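Side-chain contact in retinol dehydratase (Spodoptera frugiperda, PDB 1FMJ), which binds retinol and adenosine 3',5'-diphosphate on a sulfotransferase fold, and converts retinol by dehydration, probably by way of sulfonate transfer: residues A[105-110]-A[222-227]. Sequence-based numbering, arbitrary orientation.
With RTL (retinol), chain H.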
ATOM      1  N   TYR A 105      -5.901  -1.188   8.498  1.00 17.12           N
ATOM      2  CA  TYR A 105      -5.116  -0.415   7.561  1.00 17.91           C
ATOM      3  C   TYR A 105      -4.643   0.780   8.373  1.00 16.65           C
ATOM      4  O   TYR A 105      -5.374   1.742   8.549  1.00 16.57           O
ATOM      5  CB  TYR A 105      -6.013   0.013   6.398  1.00 18.30           C
ATOM      6  CG  TYR A 105      -5.303   0.667   5.241  1.00 18.34           C
ATOM      7  CD1 TYR A 105      -6.008   1.017   4.095  1.00 18.88           C
ATOM      8  CD2 TYR A 105      -3.943   0.961   5.296  1.00 17.99           C
ATOM      9  CE1 TYR A 105      -5.386   1.647   3.026  1.00 18.49           C
ATOM     10  CE2 TYR A 105      -3.306   1.593   4.236  1.00 18.55           C
ATOM     11  CZ  TYR A 105      -4.040   1.934   3.101  1.00 18.35           C
ATOM     12  OH  TYR A 105      -3.433   2.569   2.044  1.00 16.83           O
ATOM     13  N   LEU A 106      -3.416   0.690   8.881  1.00 16.63           N
ATOM     14  CA  LEU A 106      -2.830   1.733   9.715  1.00 16.03           C
ATOM     15  C   LEU A 106      -2.901   3.151   9.148  1.00 17.11           C
ATOM     16  O   LEU A 106      -3.351   4.079   9.835  1.00 17.87           O
ATOM     17  CB  LEU A 106      -1.375   1.366  10.034  1.00 17.26           C
ATOM     18  CG  LEU A 106      -0.652   2.247  11.063  1.00 16.39           C
ATOM     19  CD1 LEU A 106      -1.484   2.342  12.334  1.00 15.73           C
ATOM     20  CD2 LEU A 106       0.722   1.660  11.362  1.00 15.26           C
ATOM     21  N   ASP A 107      -2.464   3.329   7.903  1.00 15.71           N
ATOM     22  CA  ASP A 107      -2.481   4.650   7.293  1.00 15.75           C
ATOM     23  C   ASP A 107      -3.653   4.934   6.347  1.00 15.59           C
ATOM     24  O   ASP A 107      -3.647   5.931   5.633  1.00 16.04           O
ATOM     25  CB  ASP A 107      -1.136   4.923   6.590  1.00 13.91           C
ATOM     26  CG  ASP A 107      -0.687   3.785   5.678  1.00 15.09           C
ATOM     27  OD1 ASP A 107      -0.680   2.615   6.115  1.00 13.94           O
ATOM     28  OD2 ASP A 107      -0.310   4.070   4.522  1.00 14.94           O
ATOM     29  N   GLY A 108      -4.663   4.071   6.350  1.00 15.99           N
ATOM     30  CA  GLY A 108      -5.806   4.288   5.478  1.00 16.78           C
ATOM     31  C   GLY A 108      -6.573   5.584   5.732  1.00 17.22           C
ATOM     32  O   GLY A 108      -7.009   6.268   4.803  1.00 17.39           O
ATOM     33  N   PHE A 109      -6.733   5.937   6.998  1.00 16.98           N
ATOM     34  CA  PHE A 109      -7.479   7.136   7.354  1.00 18.02           C
ATOM     35  C   PHE A 109      -6.988   8.422   6.710  1.00 17.87           C
ATOM     36  O   PHE A 109      -7.794   9.257   6.319  1.00 18.81           O
ATOM     37  CB  PHE A 109      -7.446   7.329   8.860  1.00 16.74           C
ATOM     38  CG  PHE A 109      -6.131   7.835   9.362  1.00 17.03           C
ATOM     39  CD1 PHE A 109      -5.945   9.190   9.612  1.00 15.92           C
ATOM     40  CD2 PHE A 109      -5.064   6.967   9.537  1.00 16.85           C
ATOM     41  CE1 PHE A 109      -4.711   9.669  10.030  1.00 16.97           C
ATOM     42  CE2 PHE A 109      -3.824   7.441   9.953  1.00 18.29           C
ATOM     43  CZ  PHE A 109      -3.651   8.798  10.200  1.00 18.34           C
ATOM     44  N   MET A 110      -5.672   8.580   6.595  1.00 18.57           N
ATOM     45  CA  MET A 110      -5.099   9.830   6.075  1.00 19.05           C
ATOM     46  C   MET A 110      -5.631  10.389   4.757  1.00 19.09           C
ATOM     47  O   MET A 110      -5.542  11.597   4.516  1.00 18.45           O
ATOM     48  CB  MET A 110      -3.569   9.727   5.992  1.00 19.97           C
ATOM     49  CG  MET A 110      -3.017   9.121   4.704  1.00 20.19           C
ATOM     50  SD  MET A 110      -1.235   9.423   4.543  1.00 19.63           S
ATOM     51  CE  MET A 110      -0.763   8.173   3.313  1.00 21.17           C
ATOM     52  N   TYR A 222       4.279  11.894  -5.305  1.00 20.58           N
ATOM     53  CA  TYR A 222       3.042  11.142  -5.169  1.00 20.46           C
ATOM     54  C   TYR A 222       3.017  10.555  -3.768  1.00 19.14           C
ATOM     55  O   TYR A 222       4.020  10.579  -3.047  1.00 19.32           O
ATOM     56  CB  TYR A 222       2.900  10.027  -6.210  1.00 19.91           C
ATOM     57  CG  TYR A 222       1.509   9.408  -6.183  1.00 19.20           C
ATOM     58  CD1 TYR A 222       0.372  10.180  -6.443  1.00 18.86           C
ATOM     59  CD2 TYR A 222       1.329   8.077  -5.825  1.00 19.18           C
ATOM     60  CE1 TYR A 222      -0.918   9.625  -6.336  1.00 19.88           C
ATOM     61  CE2 TYR A 222       0.062   7.519  -5.715  1.00 18.38           C
ATOM     62  CZ  TYR A 222      -1.057   8.291  -5.967  1.00 19.37           C
ATOM     63  OH  TYR A 222      -2.301   7.730  -5.828  1.00 18.81           O
ATOM     64  N   THR A 223       1.857  10.043  -3.389  1.00 20.19           N
ATOM     65  CA  THR A 223       1.627   9.472  -2.065  1.00 19.04           C
ATOM     66  C   THR A 223       2.714   8.530  -1.534  1.00 19.23           C
ATOM     67  O   THR A 223       3.057   7.526  -2.151  1.00 18.50           O
ATOM     68  CB  THR A 223       0.259   8.748  -2.033  1.00 20.82           C
ATOM     69  OG1 THR A 223      -0.747   9.626  -2.565  1.00 20.19           O
ATOM     70  CG2 THR A 223      -0.120   8.367  -0.599  1.00 19.35           C
ATOM     71  N   LEU A 224       3.236   8.898  -0.368  1.00 18.08           N
ATOM     72  CA  LEU A 224       4.270   8.168   0.356  1.00 16.33           C
ATOM     73  C   LEU A 224       5.626   7.946  -0.306  1.00 15.99           C
ATOM     74  O   LEU A 224       6.414   7.119   0.155  1.00 15.92           O
ATOM     75  CB  LEU A 224       3.698   6.850   0.902  1.00 16.22           C
ATOM     76  CG  LEU A 224       2.676   7.098   2.030  1.00 16.23           C
ATOM     77  CD1 LEU A 224       2.086   5.795   2.498  1.00 16.42           C
ATOM     78  CD2 LEU A 224       3.351   7.819   3.207  1.00 16.78           C
ATOM     79  N   THR A 225       5.900   8.685  -1.382  1.00 16.40           N
ATOM     80  CA  THR A 225       7.211   8.630  -2.023  1.00 16.31           C
ATOM     81  C   THR A 225       7.994   9.638  -1.152  1.00 16.72           C
ATOM     82  O   THR A 225       7.398  10.289  -0.287  1.00 14.36           O
ATOM     83  CB  THR A 225       7.162   9.145  -3.489  1.00 16.72           C
ATOM     84  OG1 THR A 225       6.637  10.481  -3.516  1.00 16.05           O
ATOM     85  CG2 THR A 225       6.286   8.229  -4.350  1.00 18.19           C
ATOM     86  N   PRO A 226       9.313   9.812  -1.374  1.00 17.75           N
ATOM     87  CA  PRO A 226      10.232   9.215  -2.351  1.00 17.40           C
ATOM     88  C   PRO A 226      10.177   7.695  -2.336  1.00 16.71           C
ATOM     89  O   PRO A 226      10.350   7.077  -1.295  1.00 16.62           O
ATOM     90  CB  PRO A 226      11.598   9.737  -1.906  1.00 18.23           C
ATOM     91  CG  PRO A 226      11.269  11.055  -1.261  1.00 18.71           C
ATOM     92  CD  PRO A 226      10.055  10.693  -0.451  1.00 17.74           C
ATOM     93  N   TYR A 227       9.949   7.099  -3.498  1.00 16.36           N
ATOM     94  CA  TYR A 227       9.871   5.654  -3.601  1.00 16.66           C
ATOM     95  C   TYR A 227      11.102   4.910  -3.064  1.00 16.35           C
ATOM     96  O   TYR A 227      10.983   4.006  -2.236  1.00 17.30           O
ATOM     97  CB  TYR A 227       9.642   5.238  -5.052  1.00 16.20           C
ATOM     98  CG  TYR A 227       9.762   3.744  -5.235  1.00 16.01           C
ATOM     99  CD1 TYR A 227       8.714   2.896  -4.891  1.00 16.14           C
ATOM    100  CD2 TYR A 227      10.953   3.173  -5.685  1.00 16.62           C
ATOM    101  CE1 TYR A 227       8.848   1.514  -4.984  1.00 16.31           C
ATOM    102  CE2 TYR A 227      11.099   1.786  -5.782  1.00 15.73           C
ATOM    103  CZ  TYR A 227      10.049   0.967  -5.428  1.00 15.19           C
ATOM    104  OH  TYR A 227      10.198  -0.404  -5.489  1.00 15.29           O
TER
HETATM  105  C1  RTL H 401     -12.435   8.090  -1.387  1.00 47.83           C
HETATM  106  C2  RTL H 401     -12.716   9.618  -1.221  1.00 47.44           C
HETATM  107  C3  RTL H 401     -13.055  10.009   0.212  1.00 47.74           C
HETATM  108  C4  RTL H 401     -13.233   9.226   1.510  1.00 47.50           C
HETATM  109  C5  RTL H 401     -12.937   7.767   1.152  1.00 47.50           C
HETATM  110  C6  RTL H 401     -12.579   7.212  -0.087  1.00 47.80           C
HETATM  111  C7  RTL H 401     -12.308   5.763  -0.275  1.00 48.42           C
HETATM  112  C8  RTL H 401     -11.115   5.162   0.008  1.00 49.41           C
HETATM  113  C9  RTL H 401     -10.836   3.732  -0.177  1.00 49.90           C
HETATM  114  C10 RTL H 401      -9.574   3.278   0.159  1.00 49.81           C
HETATM  115  C11 RTL H 401      -8.996   1.918   0.086  1.00 48.76           C
HETATM  116  C12 RTL H 401      -7.758   1.925  -0.512  1.00 47.39           C
HETATM  117  C13 RTL H 401      -6.740   0.908  -0.851  1.00 46.03           C
HETATM  118  C14 RTL H 401      -5.515   0.958  -1.454  1.00 44.29           C
HETATM  119  C15 RTL H 401      -4.312   1.075  -0.614  1.00 42.65           C
HETATM  120  O1  RTL H 401      -3.829  -0.144  -0.234  1.00 40.72           O
HETATM  121  C16 RTL H 401     -11.001   8.145  -1.952  1.00 47.39           C
HETATM  122  C17 RTL H 401     -13.387   7.698  -2.528  1.00 47.78           C
HETATM  123  C18 RTL H 401     -13.118   6.892   2.402  1.00 47.47           C
HETATM  124  C19 RTL H 401     -11.934   2.802  -0.727  1.00 50.05           C
HETATM  125  C20 RTL H 401      -7.299  -0.444  -0.378  1.00 45.97           C
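Met110 meets Leu224 by the end of its chain, and the pair illustrates how two buried turns can be joined largely through methyl groups. In this sulfotransferase fold, the type I turn Tyr105–Gly108 leaves the edge strand 104-105 of the parallel sheet, while the type II turn Tyr222–Thr225 leads into helix 227-235. Met110 CE lies 3.8 Å from Leu224 CD1 and equally near its CG, and Thr223 CG2 flanks the same methyl at 4.0 Å. The long reach is possible because the methionine chain runs extended beyond CG (chi2 166°, chi3 162°). Asp107 comes to Leu224 obliquely: its OD2 rests 3.6 Å from Leu224 CD1, a van der Waals contact of a carboxylate oxygen with a methyl group. Its OD1 is hydrogen-bonded to Thr163 OG1 and to the backbone N of His164, which ties the carboxylate to the end of strand 160-163 and to the residue just beyond it. From the other turn, Thr223 OG1 is hydrogen-bonded to Tyr35 OH, and Leu224 and Thr225 share backbone bonds with Met44 in strand 43-46.

The same loop carries a wall of the retinol pocket. Tyr105 OH stands 3.2 Å from retinol C15, the carbon bearing the alcohol, and the ring approaches that carbon obliquely. Lys162, in cation-pi contact with this ring, and His164, whose ring meets it nearly at right angles, both hydrogen-bond to retinol. With Tyr105 replaced by an alanine, the alcohol end of retinol would probably be less confined, and Lys162 and His164 would be likely to lose the ring they meet. Behind the ring the turn itself supplies the backing, with Gly108 CA lying 3.4 Å above the ring plane, over its centre.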